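Local coordinates for putative cell adhesion protein (PDB 4GPV), which is probably a FimA-like fimbrial subunit that assembles into pili of a human gut bacterium and may serve in cell adhesion, at residues A[166-171]-A[176-181]. Sequence-based numbering, arbitrary orientation. Where two conformers were deposited one is given.
Sequences DNRKNM and ITITDD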
ATOM      1  N   ASP A 166       8.725  -1.141  24.227  1.00 23.74           N
ATOM      2  CA  ASP A 166       8.957  -2.405  24.886  1.00 23.19           C
ATOM      3  C   ASP A 166       9.211  -2.236  26.385  1.00 27.65           C
ATOM      4  O   ASP A 166      10.291  -1.790  26.785  1.00 28.35           O
ATOM      5  CB  ASP A 166      10.115  -3.163  24.231  1.00 24.07           C
ATOM      6  CG  ASP A 166      10.210  -4.601  24.728  1.00 32.29           C
ATOM      7  OD1 ASP A 166       9.288  -5.044  25.464  1.00 30.95           O
ATOM      8  OD2 ASP A 166      11.190  -5.284  24.381  1.00 34.48           O
ATOM      9  N   ASN A 167       8.228  -2.669  27.215  1.00 24.67           N
ATOM     10  CA  ASN A 167       8.300  -2.594  28.675  1.00 26.13           C
ATOM     11  C   ASN A 167       8.381  -3.989  29.283  1.00 30.15           C
ATOM     12  O   ASN A 167       8.159  -4.161  30.485  1.00 31.31           O
ATOM     13  CB  ASN A 167       7.114  -1.813  29.262  1.00 28.79           C
ATOM     14  CG  ASN A 167       7.057  -0.375  28.822  1.00 41.60           C
ATOM     15  OD1 ASN A 167       8.071   0.253  28.488  1.00 33.63           O
ATOM     16  ND2 ASN A 167       5.864   0.182  28.830  1.00 36.24           N
ATOM     17  N   ARG A 168       8.683  -4.994  28.449  1.00 26.14           N
ATOM     18  CA  ARG A 168       8.864  -6.361  28.946  1.00 25.66           C
ATOM     19  C   ARG A 168      10.181  -6.418  29.717  1.00 32.24           C
ATOM     20  O   ARG A 168      11.132  -5.731  29.353  1.00 33.15           O
ATOM     21  CB  ARG A 168       8.860  -7.388  27.797  1.00 24.64           C
ATOM     22  CG  ARG A 168       7.519  -7.566  27.080  1.00 23.36           C
ATOM     23  CD  ARG A 168       7.659  -8.363  25.778  1.00 27.33           C
ATOM     24  NE  ARG A 168       8.573  -7.674  24.857  1.00 29.90           N
ATOM     25  CZ  ARG A 168       9.073  -8.187  23.739  1.00 39.68           C
ATOM     26  NH1 ARG A 168       8.747  -9.418  23.358  1.00 27.76           N
ATOM     27  NH2 ARG A 168       9.893  -7.470  22.986  1.00 28.87           N
ATOM     28  N   LYS A 169      10.225  -7.213  30.780  1.00 30.74           N
ATOM     29  CA  LYS A 169      11.433  -7.344  31.585  1.00 31.75           C
ATOM     30  C   LYS A 169      11.917  -8.769  31.544  1.00 36.51           C
ATOM     31  O   LYS A 169      11.106  -9.677  31.394  1.00 35.17           O
ATOM     32  CB  LYS A 169      11.151  -6.943  33.056  1.00 35.95           C
ATOM     33  CG  LYS A 169      10.641  -5.517  33.257  1.00 52.86           C
ATOM     34  CD  LYS A 169      10.445  -5.186  34.748  1.00 60.66           C
ATOM     35  CE  LYS A 169       9.208  -5.807  35.358  1.00 71.99           C
ATOM     36  NZ  LYS A 169       9.024  -5.399  36.771  1.00 83.48           N
ATOM     37  N   ASN A 170      13.226  -8.970  31.761  1.00 35.27           N
ATOM     38  CA  ASN A 170      13.854 -10.289  31.875  1.00 35.71           C
ATOM     39  C   ASN A 170      13.480 -11.217  30.716  1.00 36.08           C
ATOM     40  O   ASN A 170      13.007 -12.343  30.937  1.00 35.86           O
ATOM     41  CB  ASN A 170      13.474 -10.927  33.210  1.00 39.98           C
ATOM     42  CG  ASN A 170      13.761 -10.070  34.421  1.00 55.81           C
ATOM     43  OD1 ASN A 170      14.788  -9.382  34.515  1.00 43.51           O
ATOM     44  ND2 ASN A 170      12.839 -10.080  35.363  1.00 46.65           N
HETATM   45  N   MSE A 171      13.703 -10.728  29.496  1.00 31.70           N
HETATM   46  CA  MSE A 171      13.402 -11.504  28.294  0.50 29.50           C
HETATM   47  C   MSE A 171      14.396 -12.651  28.104  1.00 35.60           C
HETATM   48  O   MSE A 171      14.060 -13.630  27.440  1.00 35.57           O
HETATM   49  CB  MSE A 171      13.386 -10.612  27.066  0.50 29.55           C
HETATM   50  CG  MSE A 171      12.158  -9.753  26.987  0.50 33.60           C
HETATM   51 SE   MSE A 171      12.335  -8.538  25.521  0.38 38.20          SE
HETATM   52  CE  MSE A 171      12.314  -9.822  23.982  0.50 34.05           C
ATOM     53  N   ILE A 176      11.960 -18.852  31.145  1.00 33.14           N
ATOM     54  CA  ILE A 176      11.272 -18.550  29.901  1.00 31.92           C
ATOM     55  C   ILE A 176      12.071 -17.481  29.220  1.00 35.68           C
ATOM     56  O   ILE A 176      12.425 -16.479  29.854  1.00 36.61           O
ATOM     57  CB  ILE A 176       9.802 -18.142  30.139  1.00 34.90           C
ATOM     58  CG1 ILE A 176       9.039 -19.274  30.887  1.00 35.35           C
ATOM     59  CG2 ILE A 176       9.108 -17.737  28.817  1.00 35.26           C
ATOM     60  CD1 ILE A 176       7.792 -18.793  31.629  1.00 44.65           C
ATOM     61  N   THR A 177      12.373 -17.701  27.933  1.00 29.50           N
ATOM     62  CA  THR A 177      13.091 -16.705  27.166  0.50 28.56           C
ATOM     63  C   THR A 177      12.296 -16.388  25.906  1.00 30.47           C
ATOM     64  O   THR A 177      11.597 -17.247  25.355  1.00 29.71           O
ATOM     65  CB  THR A 177      14.546 -17.124  26.898  0.50 37.60           C
ATOM     66  OG1 THR A 177      15.271 -15.987  26.432  0.50 42.79           O
ATOM     67  CG2 THR A 177      14.677 -18.271  25.915  0.50 33.61           C
ATOM     68  N   ILE A 178      12.343 -15.120  25.505  1.00 25.60           N
ATOM     69  CA  ILE A 178      11.685 -14.661  24.285  1.00 23.76           C
ATOM     70  C   ILE A 178      12.726 -13.905  23.522  1.00 29.55           C
ATOM     71  O   ILE A 178      13.431 -13.074  24.097  1.00 31.07           O
ATOM     72  CB  ILE A 178      10.364 -13.845  24.506  1.00 25.65           C
ATOM     73  CG1 ILE A 178       9.302 -14.732  25.178  1.00 25.72           C
ATOM     74  CG2 ILE A 178       9.809 -13.279  23.178  1.00 25.26           C
ATOM     75  CD1 ILE A 178       8.013 -13.971  25.638  1.00 31.97           C
ATOM     76  N   THR A 179      12.866 -14.243  22.233  1.00 25.41           N
ATOM     77  CA  THR A 179      13.729 -13.546  21.299  1.00 24.71           C
ATOM     78  C   THR A 179      12.819 -13.015  20.194  1.00 27.48           C
ATOM     79  O   THR A 179      12.098 -13.795  19.568  1.00 26.85           O
ATOM     80  CB  THR A 179      14.850 -14.474  20.766  1.00 29.95           C
ATOM     81  OG1 THR A 179      15.656 -14.914  21.857  1.00 34.30           O
ATOM     82  CG2 THR A 179      15.728 -13.792  19.700  1.00 33.80           C
ATOM     83  N   ASP A 180      12.819 -11.697  19.963  1.00 24.19           N
ATOM     84  CA  ASP A 180      12.010 -11.158  18.880  1.00 24.06           C
ATOM     85  C   ASP A 180      12.725 -11.409  17.565  1.00 28.07           C
ATOM     86  O   ASP A 180      13.943 -11.174  17.480  1.00 27.35           O
ATOM     87  CB  ASP A 180      11.767  -9.658  19.082  1.00 24.70           C
ATOM     88  CG  ASP A 180      11.015  -9.322  20.351  1.00 27.31           C
ATOM     89  OD1 ASP A 180      10.149 -10.136  20.772  1.00 27.85           O
ATOM     90  OD2 ASP A 180      11.335  -8.289  20.964  1.00 34.43           O
ATOM     91  N   ASP A 181      11.986 -11.871  16.519  1.00 23.81           N
ATOM     92  CA  ASP A 181      12.645 -12.208  15.261  1.00 23.90           C
ATOM     93  C   ASP A 181      12.379 -11.192  14.159  1.00 23.67           C
ATOM     94  O   ASP A 181      13.304 -10.830  13.423  1.00 24.10           O
ATOM     95  CB  ASP A 181      12.235 -13.619  14.800  1.00 25.87           C
ATOM     96  CG  ASP A 181      12.415 -14.682  15.868  1.00 36.27           C
ATOM     97  OD1 ASP A 181      13.521 -14.760  16.460  1.00 37.52           O
ATOM     98  OD2 ASP A 181      11.452 -15.418  16.134  1.00 37.92           O
TER
HETATM   99  O   HOH W   1      14.316 -14.735  30.698  1.00 38.94           O
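Arg168 and Asp180 meet head on in a two-pronged salt bridge. NH2 of Arg168 lies 2.6 Å from OD2 of Asp180, and NH1 lies 3.0 Å from OD1. Both oxygens use their syn lone pairs, and with the guanidinium and carboxylate planes 9° apart each N-H faces its own oxygen in a bidentate, end-on pair. The arginine chain bends at chi3 (-60°), which lets NE and NH2 turn back to Asp166 as well. NE to Asp166 OD1 is 2.8 Å and almost perfectly straight, but this carboxylate is met from above its plane. OD1 also takes the backbone N of Arg168 on its other face, closing an Asx turn. The buried arginine is thus locked in rotation by two carboxylates, whose mutual repulsion its positive charge probably offsets.

Van der Waals packing falls to the selenomethionine Met171: in one of its two conformers, CE lies over one face of the Arg168 guanidinium, toward its rim, with Ile178 CG2 as apolar neighbour at 4.3 Å.

The Met171 carbonyl ties the backbones together. Its O accepts from Ile178 N at 3.0 Å and, in one conformer of Thr177 (chi1 -166°, the hydroxyl anti to the backbone N), from OG1 at 2.8 Å. One water donates to both Asn170 O and Ile176 O.

The contact thus closes the short connection between strands 146-169 and 176-193, which belong to different sheets. Leu305 of strand 297-306 packs against Arg168; on the other sheet, Ser267 of strand 262-271 bonds to Asp180 OD1, and Tyr280 of strand 274-283 touches Ile178 and Asp180.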